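Local atomic coordinates of malate dehydrogenase (Entamoeba histolytica, PDB entry 3I0P), a protein that probably catalyses the reversible, NAD-dependent oxidation of malate to oxaloacetate. Residues A[99-102]-A[103-107]; A[186-189]-A[190-193]; A[334-337]-A[338-342]. One frame throughout, in Å; residues are numbered along the deposited sequence.

Contact 1: A[99-102]-A[103-107]; sequences IGMK and MAIEK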
ATOM      1  N   ILE A  99      -6.072   3.452 -21.787  1.00 19.55           N
ATOM      2  CA  ILE A  99      -7.042   4.530 -21.910  1.00 19.95           C
ATOM      3  C   ILE A  99      -7.421   5.120 -20.534  1.00 20.21           C
ATOM      4  O   ILE A  99      -7.374   6.340 -20.350  1.00 20.00           O
ATOM      5  CB  ILE A  99      -8.259   4.082 -22.733  1.00 20.02           C
ATOM      6  CG1 ILE A  99      -7.802   3.785 -24.167  1.00 19.25           C
ATOM      7  CG2 ILE A  99      -9.398   5.144 -22.671  1.00 19.81           C
ATOM      8  CD1 ILE A  99      -8.770   2.946 -24.970  1.00 19.48           C
ATOM      9  N   GLY A 100      -7.738   4.246 -19.574  1.00 20.53           N
ATOM     10  CA  GLY A 100      -8.095   4.656 -18.215  1.00 20.79           C
ATOM     11  C   GLY A 100      -7.067   5.537 -17.520  1.00 21.11           C
ATOM     12  O   GLY A 100      -7.416   6.573 -16.947  1.00 21.61           O
ATOM     13  N   MET A 101      -5.804   5.130 -17.566  1.00 21.06           N
ATOM     14  CA  MET A 101      -4.731   5.884 -16.929  1.00 21.35           C
ATOM     15  C   MET A 101      -4.417   7.175 -17.692  1.00 21.91           C
ATOM     16  O   MET A 101      -4.289   8.236 -17.084  1.00 22.07           O
ATOM     17  CB  MET A 101      -3.473   5.015 -16.745  1.00 21.06           C
ATOM     18  CG  MET A 101      -2.268   5.753 -16.163  1.00 20.01           C
ATOM     19  SD  MET A 101      -2.517   6.507 -14.534  1.00 18.26           S
ATOM     20  CE  MET A 101      -2.101   5.153 -13.438  1.00 15.49           C
ATOM     21  N   LYS A 102      -4.309   7.091 -19.018  1.00 22.53           N
ATOM     22  CA  LYS A 102      -4.107   8.288 -19.843  1.00 22.98           C
ATOM     23  C   LYS A 102      -5.173   9.319 -19.513  1.00 23.12           C
ATOM     24  O   LYS A 102      -4.913  10.516 -19.465  1.00 23.03           O
ATOM     25  CB  LYS A 102      -4.180   7.949 -21.325  1.00 22.78           C
ATOM     26  CG  LYS A 102      -2.870   7.570 -21.936  1.00 23.47           C
ATOM     27  CD  LYS A 102      -3.053   7.016 -23.351  1.00 25.00           C
ATOM     28  CE  LYS A 102      -3.520   8.077 -24.352  1.00 25.54           C
ATOM     29  NZ  LYS A 102      -3.753   7.454 -25.695  1.00 27.03           N
ATOM     30  N   MET A 103      -6.378   8.816 -19.289  1.00 23.69           N
ATOM     31  CA  MET A 103      -7.527   9.618 -18.939  1.00 24.32           C
ATOM     32  C   MET A 103      -7.370  10.198 -17.532  1.00 24.28           C
ATOM     33  O   MET A 103      -7.627  11.384 -17.321  1.00 24.48           O
ATOM     34  CB  MET A 103      -8.761   8.741 -19.044  1.00 24.66           C
ATOM     35  CG  MET A 103     -10.065   9.461 -19.032  1.00 27.16           C
ATOM     36  SD  MET A 103     -11.329   8.467 -19.855  1.00 31.13           S
ATOM     37  CE  MET A 103     -12.729   9.515 -19.457  1.00 29.91           C
ATOM     38  N   ALA A 104      -6.926   9.379 -16.580  1.00 23.97           N
ATOM     39  CA  ALA A 104      -6.634   9.870 -15.235  1.00 23.87           C
ATOM     40  C   ALA A 104      -5.518  10.926 -15.223  1.00 24.08           C
ATOM     41  O   ALA A 104      -5.573  11.879 -14.443  1.00 23.95           O
ATOM     42  CB  ALA A 104      -6.297   8.720 -14.311  1.00 23.70           C
ATOM     43  N   ILE A 105      -4.515  10.750 -16.085  1.00 24.31           N
ATOM     44  CA  ILE A 105      -3.414  11.708 -16.226  1.00 24.78           C
ATOM     45  C   ILE A 105      -3.929  13.048 -16.751  1.00 25.53           C
ATOM     46  O   ILE A 105      -3.609  14.114 -16.213  1.00 26.06           O
ATOM     47  CB  ILE A 105      -2.310  11.173 -17.174  1.00 24.57           C
ATOM     48  CG1 ILE A 105      -1.545  10.024 -16.518  1.00 24.57           C
ATOM     49  CG2 ILE A 105      -1.341  12.283 -17.577  1.00 24.15           C
ATOM     50  CD1 ILE A 105      -0.763   9.163 -17.504  1.00 23.66           C
ATOM     51  N   GLU A 106      -4.738  12.971 -17.801  1.00 26.22           N
ATOM     52  CA  GLU A 106      -5.313  14.124 -18.464  1.00 27.18           C
ATOM     53  C   GLU A 106      -6.079  14.988 -17.455  1.00 27.04           C
ATOM     54  O   GLU A 106      -5.892  16.205 -17.395  1.00 27.19           O
ATOM     55  CB  GLU A 106      -6.233  13.618 -19.576  1.00 27.70           C
ATOM     56  CG  GLU A 106      -6.589  14.620 -20.663  1.00 31.08           C
ATOM     57  CD  GLU A 106      -7.776  14.151 -21.518  1.00 35.56           C
ATOM     58  OE1 GLU A 106      -8.364  13.079 -21.213  1.00 36.52           O
ATOM     59  OE2 GLU A 106      -8.118  14.863 -22.496  1.00 36.79           O
ATOM     60  N   LYS A 107      -6.925  14.336 -16.659  1.00 26.85           N
ATOM     61  CA  LYS A 107      -7.658  14.975 -15.565  1.00 26.53           C
ATOM     62  C   LYS A 107      -6.755  15.521 -14.459  1.00 26.57           C
ATOM     63  O   LYS A 107      -7.094  16.520 -13.821  1.00 26.64           O
ATOM     64  CB  LYS A 107      -8.657  13.997 -14.941  1.00 26.36           C
ATOM     65  CG  LYS A 107      -9.653  13.408 -15.909  1.00 25.81           C
ATOM     66  CD  LYS A 107     -10.706  12.602 -15.184  1.00 24.89           C
ATOM     67  CE  LYS A 107     -11.826  12.212 -16.126  1.00 25.71           C
ATOM     68  NZ  LYS A 107     -12.499  13.415 -16.709  1.00 25.95           N
TER
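The middle of helix 93-111 carries this contact, where Met101 meets Ala104 and Ile105 one turn further on. Four successive i to i+4 hydrogen bonds tie the turn: Met103 N to Ile99 O, Ala104 N to Gly100 O, Ile105 N to Met101 O at 2.7 Å, and Glu106 N to Lys102 O. On the inner side, Met101 sends CG anti to its backbone nitrogen (chi1 176°), which puts Met101 CG 4.0 Å from Ile105 CD1, the two chains crossing at a slant; the bend at chi2 then leads Met101 SD past Ala104 CB at 4.4 Å. The helix is the connection of a beta-alpha-beta unit between the parallel strands 83-87 and 113-121, and its buried side chains face the large mixed sheet: Met101 lies on Phe286, Ile105 on Ala288, Ala104 on Val116. Met103 is extended past CG and reaches Ile76 and Val116, while its CB sits 3.3 Å from Gly100 O. Lys102 and Glu106 are exposed, and Glu106 CB approaches Lys102 O at 3.4 Å. Lys107, still on this helix, turns its ammonium to a salt bridge with Glu79.

Contact 2: A[186-189]-A[190-193]; sequences ISPT and GRFE. With NAD (nicotinamide-adenine-dinucleotide), chain B.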
ATOM      1  N   ILE A 186       2.697 -12.722  -1.206  1.00 24.39           N
ATOM      2  CA  ILE A 186       4.153 -12.852  -1.327  1.00 25.26           C
ATOM      3  C   ILE A 186       4.536 -13.213  -2.769  1.00 25.94           C
ATOM      4  O   ILE A 186       5.397 -12.573  -3.369  1.00 26.11           O
ATOM      5  CB  ILE A 186       4.760 -13.883  -0.321  1.00 25.20           C
ATOM      6  CG1 ILE A 186       4.423 -13.487   1.127  1.00 25.13           C
ATOM      7  CG2 ILE A 186       6.279 -14.006  -0.531  1.00 24.87           C
ATOM      8  CD1 ILE A 186       4.926 -14.449   2.202  1.00 24.11           C
ATOM      9  N   SER A 187       3.868 -14.231  -3.311  1.00 26.76           N
ATOM     10  CA  SER A 187       4.080 -14.681  -4.679  1.00 27.58           C
ATOM     11  C   SER A 187       2.794 -14.609  -5.509  1.00 28.23           C
ATOM     12  O   SER A 187       1.694 -14.781  -4.969  1.00 27.97           O
ATOM     13  CB  SER A 187       4.626 -16.115  -4.682  1.00 27.73           C
ATOM     14  OG  SER A 187       4.627 -16.678  -5.983  1.00 27.21           O
ATOM     15  N   PRO A 188       2.931 -14.311  -6.819  1.00 29.17           N
ATOM     16  CA  PRO A 188       1.854 -14.526  -7.799  1.00 29.98           C
ATOM     17  C   PRO A 188       1.812 -15.980  -8.305  1.00 30.71           C
ATOM     18  O   PRO A 188       2.755 -16.744  -8.082  1.00 30.48           O
ATOM     19  CB  PRO A 188       2.218 -13.560  -8.933  1.00 29.91           C
ATOM     20  CG  PRO A 188       3.689 -13.401  -8.832  1.00 29.51           C
ATOM     21  CD  PRO A 188       4.025 -13.492  -7.380  1.00 29.04           C
ATOM     22  N   THR A 189       0.718 -16.362  -8.964  1.00 31.78           N
ATOM     23  CA  THR A 189       0.579 -17.725  -9.494  1.00 32.77           C
ATOM     24  C   THR A 189       1.588 -17.988 -10.621  1.00 33.58           C
ATOM     25  O   THR A 189       2.104 -19.097 -10.751  1.00 33.93           O
ATOM     26  CB  THR A 189      -0.833 -17.992 -10.038  1.00 32.61           C
ATOM     27  OG1 THR A 189      -1.073 -17.133 -11.157  1.00 33.33           O
ATOM     28  CG2 THR A 189      -1.886 -17.743  -8.979  1.00 31.97           C
ATOM     29  N   GLY A 190       1.867 -16.960 -11.423  1.00 34.32           N
ATOM     30  CA  GLY A 190       2.804 -17.052 -12.540  1.00 35.08           C
ATOM     31  C   GLY A 190       4.210 -17.487 -12.173  1.00 35.86           C
ATOM     32  O   GLY A 190       4.886 -18.145 -12.965  1.00 35.80           O
ATOM     33  N   ARG A 191       4.656 -17.120 -10.972  1.00 36.74           N
ATOM     34  CA  ARG A 191       5.952 -17.565 -10.463  1.00 37.69           C
ATOM     35  C   ARG A 191       5.944 -19.087 -10.245  1.00 38.64           C
ATOM     36  O   ARG A 191       6.968 -19.756 -10.406  1.00 38.74           O
ATOM     37  CB  ARG A 191       6.310 -16.828  -9.169  1.00 37.35           C
ATOM     38  CG  ARG A 191       7.795 -16.807  -8.843  1.00 37.17           C
ATOM     39  CD  ARG A 191       8.060 -16.233  -7.460  1.00 37.68           C
ATOM     40  NE  ARG A 191       7.580 -14.859  -7.317  1.00 38.74           N
ATOM     41  CZ  ARG A 191       7.678 -14.130  -6.205  1.00 39.27           C
ATOM     42  NH1 ARG A 191       8.242 -14.632  -5.108  1.00 39.77           N
ATOM     43  NH2 ARG A 191       7.209 -12.887  -6.188  1.00 38.37           N
ATOM     44  N   PHE A 192       4.778 -19.622  -9.890  1.00 39.82           N
ATOM     45  CA  PHE A 192       4.594 -21.063  -9.740  1.00 41.01           C
ATOM     46  C   PHE A 192       4.663 -21.799 -11.093  1.00 42.06           C
ATOM     47  O   PHE A 192       5.346 -22.816 -11.206  1.00 42.10           O
ATOM     48  CB  PHE A 192       3.298 -21.370  -8.972  1.00 40.81           C
ATOM     49  CG  PHE A 192       3.450 -21.312  -7.468  1.00 40.08           C
ATOM     50  CD1 PHE A 192       3.627 -20.099  -6.813  1.00 39.79           C
ATOM     51  CD2 PHE A 192       3.413 -22.475  -6.710  1.00 39.41           C
ATOM     52  CE1 PHE A 192       3.777 -20.051  -5.427  1.00 39.53           C
ATOM     53  CE2 PHE A 192       3.559 -22.437  -5.326  1.00 38.98           C
ATOM     54  CZ  PHE A 192       3.740 -21.222  -4.684  1.00 38.92           C
ATOM     55  N   GLU A 193       3.983 -21.264 -12.109  1.00 43.45           N
ATOM     56  CA  GLU A 193       4.057 -21.782 -13.487  1.00 44.99           C
ATOM     57  C   GLU A 193       5.504 -21.792 -13.972  1.00 45.77           C
ATOM     58  O   GLU A 193       5.922 -22.691 -14.700  1.00 45.89           O
ATOM     59  CB  GLU A 193       3.228 -20.914 -14.447  1.00 45.20           C
ATOM     60  CG  GLU A 193       1.769 -20.663 -14.049  1.00 46.81           C
ATOM     61  CD  GLU A 193       0.772 -21.559 -14.773  1.00 49.59           C
ATOM     62  OE1 GLU A 193      -0.323 -21.809 -14.214  1.00 49.85           O
ATOM     63  OE2 GLU A 193       1.072 -22.009 -15.907  1.00 51.19           O
TER
HETATM   64  PA  NAD B 401       8.257  -9.160  -7.160  1.00 21.42           P
HETATM   65  O1A NAD B 401       9.065  -9.614  -8.351  1.00 22.92           O
HETATM   66  O2A NAD B 401       8.309  -9.977  -5.909  1.00 22.83           O
HETATM   67  O5B NAD B 401       8.733  -7.657  -6.842  1.00 23.53           O
HETATM   68  C5B NAD B 401       8.791  -6.683  -7.899  1.00 23.70           C
HETATM   69  C4B NAD B 401       8.921  -5.249  -7.368  1.00 24.76           C
HETATM   70  O4B NAD B 401       9.787  -5.176  -6.227  1.00 26.17           O
HETATM   71  C3B NAD B 401       9.534  -4.309  -8.386  1.00 24.91           C
HETATM   72  O3B NAD B 401       8.997  -2.994  -8.170  1.00 24.87           O
HETATM   73  C2B NAD B 401      11.011  -4.331  -8.055  1.00 25.60           C
HETATM   74  O2B NAD B 401      11.662  -3.130  -8.470  1.00 26.47           O
HETATM   75  C1B NAD B 401      10.978  -4.439  -6.544  1.00 26.99           C
HETATM   76  N9A NAD B 401      12.165  -5.107  -5.935  1.00 28.08           N
HETATM   77  C8A NAD B 401      12.565  -6.374  -6.119  1.00 27.82           C
HETATM   78  N7A NAD B 401      13.662  -6.588  -5.360  1.00 28.28           N
HETATM   79  C5A NAD B 401      13.940  -5.446  -4.690  1.00 28.79           C
HETATM   80  C6A NAD B 401      14.925  -5.058  -3.775  1.00 29.03           C
HETATM   81  N6A NAD B 401      15.894  -5.919  -3.380  1.00 29.09           N
HETATM   82  N1A NAD B 401      14.923  -3.796  -3.282  1.00 28.84           N
HETATM   83  C2A NAD B 401      13.985  -2.917  -3.656  1.00 28.63           C
HETATM   84  N3A NAD B 401      13.027  -3.264  -4.526  1.00 29.25           N
HETATM   85  C4A NAD B 401      12.986  -4.518  -5.057  1.00 28.66           C
HETATM   86  O3  NAD B 401       6.706  -8.899  -7.577  1.00 23.10           O
HETATM   87  PN  NAD B 401       5.566  -9.986  -7.990  1.00 21.48           P
HETATM   88  O1N NAD B 401       4.501  -9.940  -6.921  1.00 22.40           O
HETATM   89  O2N NAD B 401       6.203 -11.297  -8.381  1.00 22.63           O
HETATM   90  O5D NAD B 401       4.930  -9.370  -9.325  1.00 21.69           O
HETATM   91  C5D NAD B 401       5.573  -9.534 -10.592  1.00 21.66           C
HETATM   92  C4D NAD B 401       4.687  -8.996 -11.712  1.00 20.44           C
HETATM   93  O4D NAD B 401       3.472  -9.747 -11.795  1.00 21.02           O
HETATM   94  C3D NAD B 401       4.280  -7.546 -11.481  1.00 19.71           C
HETATM   95  O3D NAD B 401       4.664  -6.791 -12.638  1.00 18.42           O
HETATM   96  C2D NAD B 401       2.767  -7.577 -11.264  1.00 18.98           C
HETATM   97  O2D NAD B 401       2.036  -6.463 -11.809  1.00 18.97           O
HETATM   98  C1D NAD B 401       2.379  -8.843 -11.994  1.00 19.70           C
HETATM   99  N1N NAD B 401       1.105  -9.381 -11.521  1.00 20.08           N
HETATM  100  C2N NAD B 401       0.006  -9.177 -12.280  1.00 19.86           C
HETATM  101  C3N NAD B 401      -1.234  -9.674 -11.869  1.00 20.20           C
HETATM  102  C7N NAD B 401      -2.469  -9.456 -12.698  1.00 20.23           C
HETATM  103  O7N NAD B 401      -3.535  -9.912 -12.303  1.00 20.91           O
HETATM  104  N7N NAD B 401      -2.378  -8.776 -13.839  1.00 18.39           N
HETATM  105  C4N NAD B 401      -1.319 -10.382 -10.667  1.00 20.56           C
HETATM  106  C5N NAD B 401      -0.167 -10.570  -9.897  1.00 20.81           C
HETATM  107  C6N NAD B 401       1.046 -10.056 -10.354  1.00 19.98           C
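Ile186 and Arg191 approach each other where the loop after strand 178-182 enters helix 189-197, a helix start that forms part of the NAD pocket. The carbonyl oxygen of Ile186 lies 3.4 Å from Arg191 NH2 and is hydrogen-bonded by Lys246 of the second subunit, which also binds NAD, so this corner belongs to the dimer interface as well. Ser187 comes next beneath the arginine: its CA stands 3.9 Å from the guanidinium plane, over the centre of one face. With OG anti to the backbone nitrogen (chi1 170°), the serine hydroxyl donates to Pro188 O at 2.8 Å and also meets the edge of the Phe192 ring, 3.5 Å from CE1. Pro188 crosses the arginine obliquely, CD being 3.5 Å from Arg191 NH2, and it touches the cofactor twice, through CG and CD at the phosphate and through CB at the nicotinamide ring. Its carbonyl oxygen accepts a weak bond from Arg191 N. The carbonyl oxygen of Thr189 receives Glu193 N in the carbonyl plane and, weakly, Phe192 N. Within that turn Phe192 packs against Leu221 and Leu222 of helix 218-224, and Trp206 makes a cation-pi contact with Arg191. The arginine chain, bent at chi3 (-60°), carries its guanidinium to the pyrophosphate, whose negative charge it probably helps to balance; Arg191 NH2 donates to NAD O2N at 2.9 Å, with an N-H...O angle of 163°.

Contact 3: A[334-337]-A[338-342]; sequences EQKR and RKFGD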
ATOM      1  N   GLU A 334      16.020  -4.189 -18.573  1.00 28.90           N
ATOM      2  CA  GLU A 334      15.550  -3.518 -19.774  1.00 29.09           C
ATOM      3  C   GLU A 334      16.714  -3.068 -20.642  1.00 29.38           C
ATOM      4  O   GLU A 334      16.640  -3.170 -21.857  1.00 29.16           O
ATOM      5  CB  GLU A 334      14.634  -2.355 -19.404  1.00 28.98           C
ATOM      6  CG  GLU A 334      14.182  -1.500 -20.567  1.00 29.89           C
ATOM      7  CD  GLU A 334      13.002  -0.603 -20.221  1.00 32.43           C
ATOM      8  OE1 GLU A 334      12.316  -0.173 -21.174  1.00 33.00           O
ATOM      9  OE2 GLU A 334      12.751  -0.327 -19.013  1.00 32.36           O
ATOM     10  N   GLN A 335      17.789  -2.586 -20.017  1.00 30.04           N
ATOM     11  CA  GLN A 335      18.980  -2.136 -20.754  1.00 30.56           C
ATOM     12  C   GLN A 335      19.685  -3.317 -21.426  1.00 30.47           C
ATOM     13  O   GLN A 335      20.088  -3.241 -22.591  1.00 30.12           O
ATOM     14  CB  GLN A 335      19.950  -1.369 -19.838  1.00 30.61           C
ATOM     15  CG  GLN A 335      19.424  -0.024 -19.312  1.00 32.11           C
ATOM     16  CD  GLN A 335      19.031   0.955 -20.420  1.00 34.37           C
ATOM     17  OE1 GLN A 335      17.845   1.182 -20.662  1.00 36.70           O
ATOM     18  NE2 GLN A 335      20.022   1.531 -21.096  1.00 33.88           N
ATOM     19  N   LYS A 336      19.814  -4.402 -20.669  1.00 30.67           N
ATOM     20  CA  LYS A 336      20.358  -5.666 -21.149  1.00 31.12           C
ATOM     21  C   LYS A 336      19.569  -6.201 -22.361  1.00 30.88           C
ATOM     22  O   LYS A 336      20.153  -6.467 -23.412  1.00 31.14           O
ATOM     23  CB  LYS A 336      20.345  -6.672 -19.992  1.00 31.32           C
ATOM     24  CG  LYS A 336      20.925  -8.043 -20.282  1.00 33.65           C
ATOM     25  CD  LYS A 336      20.899  -8.905 -19.002  1.00 37.19           C
ATOM     26  CE  LYS A 336      21.939 -10.031 -19.037  1.00 38.60           C
ATOM     27  NZ  LYS A 336      21.591 -11.073 -20.045  1.00 39.30           N
ATOM     28  N   ARG A 337      18.247  -6.325 -22.223  1.00 30.42           N
ATOM     29  CA  ARG A 337      17.421  -6.967 -23.251  1.00 30.07           C
ATOM     30  C   ARG A 337      17.208  -6.112 -24.490  1.00 30.53           C
ATOM     31  O   ARG A 337      17.016  -6.628 -25.606  1.00 30.48           O
ATOM     32  CB  ARG A 337      16.100  -7.442 -22.667  1.00 29.49           C
ATOM     33  CG  ARG A 337      16.310  -8.589 -21.726  1.00 28.14           C
ATOM     34  CD  ARG A 337      15.024  -9.214 -21.313  1.00 26.37           C
ATOM     35  NE  ARG A 337      15.268 -10.305 -20.384  1.00 24.68           N
ATOM     36  CZ  ARG A 337      14.323 -10.893 -19.666  1.00 24.28           C
ATOM     37  NH1 ARG A 337      13.070 -10.491 -19.768  1.00 24.09           N
ATOM     38  NH2 ARG A 337      14.634 -11.884 -18.841  1.00 23.89           N
ATOM     39  N   ARG A 338      17.251  -4.803 -24.284  1.00 30.90           N
ATOM     40  CA  ARG A 338      17.128  -3.842 -25.361  1.00 31.52           C
ATOM     41  C   ARG A 338      18.212  -4.072 -26.416  1.00 31.41           C
ATOM     42  O   ARG A 338      17.941  -3.992 -27.609  1.00 31.38           O
ATOM     43  CB  ARG A 338      17.198  -2.424 -24.799  1.00 31.62           C
ATOM     44  CG  ARG A 338      16.642  -1.352 -25.703  1.00 34.08           C
ATOM     45  CD  ARG A 338      16.461  -0.035 -24.936  1.00 38.33           C
ATOM     46  NE  ARG A 338      15.220  -0.015 -24.152  1.00 40.74           N
ATOM     47  CZ  ARG A 338      14.011   0.277 -24.644  1.00 41.72           C
ATOM     48  NH1 ARG A 338      13.850   0.572 -25.930  1.00 42.15           N
ATOM     49  NH2 ARG A 338      12.951   0.274 -23.846  1.00 41.91           N
ATOM     50  N   LYS A 339      19.428  -4.383 -25.979  1.00 31.62           N
ATOM     51  CA  LYS A 339      20.537  -4.530 -26.925  1.00 31.92           C
ATOM     52  C   LYS A 339      20.881  -5.982 -27.277  1.00 31.67           C
ATOM     53  O   LYS A 339      21.284  -6.252 -28.406  1.00 31.46           O
ATOM     54  CB  LYS A 339      21.781  -3.736 -26.478  1.00 32.22           C
ATOM     55  CG  LYS A 339      22.271  -4.028 -25.058  1.00 33.36           C
ATOM     56  CD  LYS A 339      23.082  -2.847 -24.507  1.00 35.18           C
ATOM     57  CE  LYS A 339      23.508  -3.085 -23.056  1.00 35.81           C
ATOM     58  NZ  LYS A 339      23.631  -1.810 -22.269  1.00 36.43           N
ATOM     59  N   PHE A 340      20.704  -6.906 -26.331  1.00 31.22           N
ATOM     60  CA  PHE A 340      21.105  -8.299 -26.548  1.00 31.09           C
ATOM     61  C   PHE A 340      19.968  -9.287 -26.811  1.00 30.52           C
ATOM     62  O   PHE A 340      20.221 -10.464 -27.097  1.00 30.17           O
ATOM     63  CB  PHE A 340      21.952  -8.801 -25.380  1.00 31.55           C
ATOM     64  CG  PHE A 340      23.149  -7.951 -25.094  1.00 33.71           C
ATOM     65  CD1 PHE A 340      23.970  -7.493 -26.137  1.00 35.61           C
ATOM     66  CD2 PHE A 340      23.474  -7.611 -23.780  1.00 34.93           C
ATOM     67  CE1 PHE A 340      25.083  -6.697 -25.875  1.00 35.73           C
ATOM     68  CE2 PHE A 340      24.592  -6.826 -23.508  1.00 35.78           C
ATOM     69  CZ  PHE A 340      25.398  -6.366 -24.558  1.00 35.78           C
ATOM     70  N   GLY A 341      18.725  -8.814 -26.716  1.00 29.97           N
ATOM     71  CA  GLY A 341      17.564  -9.676 -26.908  1.00 28.83           C
ATOM     72  C   GLY A 341      17.171 -10.433 -25.655  1.00 28.21           C
ATOM     73  O   GLY A 341      17.752 -10.234 -24.586  1.00 28.00           O
ATOM     74  N   ASP A 342      16.177 -11.304 -25.808  1.00 27.69           N
ATOM     75  CA  ASP A 342      15.534 -12.004 -24.703  1.00 27.12           C
ATOM     76  C   ASP A 342      15.692 -13.510 -24.913  1.00 26.84           C
ATOM     77  O   ASP A 342      15.396 -14.034 -25.983  1.00 26.64           O
ATOM     78  CB  ASP A 342      14.053 -11.598 -24.664  1.00 27.05           C
ATOM     79  CG  ASP A 342      13.317 -12.068 -23.403  1.00 27.35           C
ATOM     80  OD1 ASP A 342      13.935 -12.627 -22.467  1.00 26.97           O
ATOM     81  OD2 ASP A 342      12.083 -11.863 -23.361  1.00 26.93           O
TER
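Glu334 and Arg338 both direct CG anti to the backbone nitrogen (chi1 175° and -161°) and run side by side in the same direction from successive turns of helix 328-340. The glutamate stays extended while the arginine bends at chi3, and the carboxylate meets the edge of the guanidinium: Arg338 NH2 donates to Glu334 OE1 at 2.8 Å in a salt bridge. The oxygen lies in the guanidinium plane and is used on its anti side. Below this pair, Arg338 N bonds to Glu334 O, so side chain and backbone link the same two residues. Arg337 instead places CG anti to its carbonyl carbon and stretches out as far as NE, reaching Asp342 beyond the helix end. Asp342 OD1 sits over the centre of the guanidinium, 3.3 Å above its plane. No N-H points at this oxygen, and the salt bridge, 3.4 Å from Arg337 NE to Asp342 OD1, rests on charge alone; NH1 has its partners elsewhere, a salt bridge with Asp48 and a hydrogen bond to Asp43 O. The helix runs out within the span of the second pair. Phe340 N reaches Lys336 O at 3.0 Å, and Gly341, with positive phi (84°), gives a last bond from its N to Arg337 O. The ring of Phe340 has Lys339 CG over one face. Glu334 and Arg338 rest on Leu44 of helix 29-45, the helix that also supplies Asp43, and Asp342 begins strand 342-345, paired antiparallel with strand 6-9 through backbone bonds to Val9.

Overall arrangement
All three contacts are local, each within one run of chain, and they follow one another in sequence order. Contact 1 lies in helix 93-111 against the seven-stranded mixed sheet, on the opposite side of the chain's centre from contact 2; their centres are 30 Å apart. Contact 2 follows strand 178-182, an outermost strand of that sheet, while contact 3 ends helix 328-340 and leads into the small sheet of strands 6-9 and 342-345. Contacts 2 and 3, with nearest atoms about 13 Å apart, both belong to elements that reach NAD: Arg191 binds its pyrophosphate, and Glu330, earlier in helix 328-340, is hydrogen-bonded to the cofactor. The cofactor thus joins regions distant in sequence.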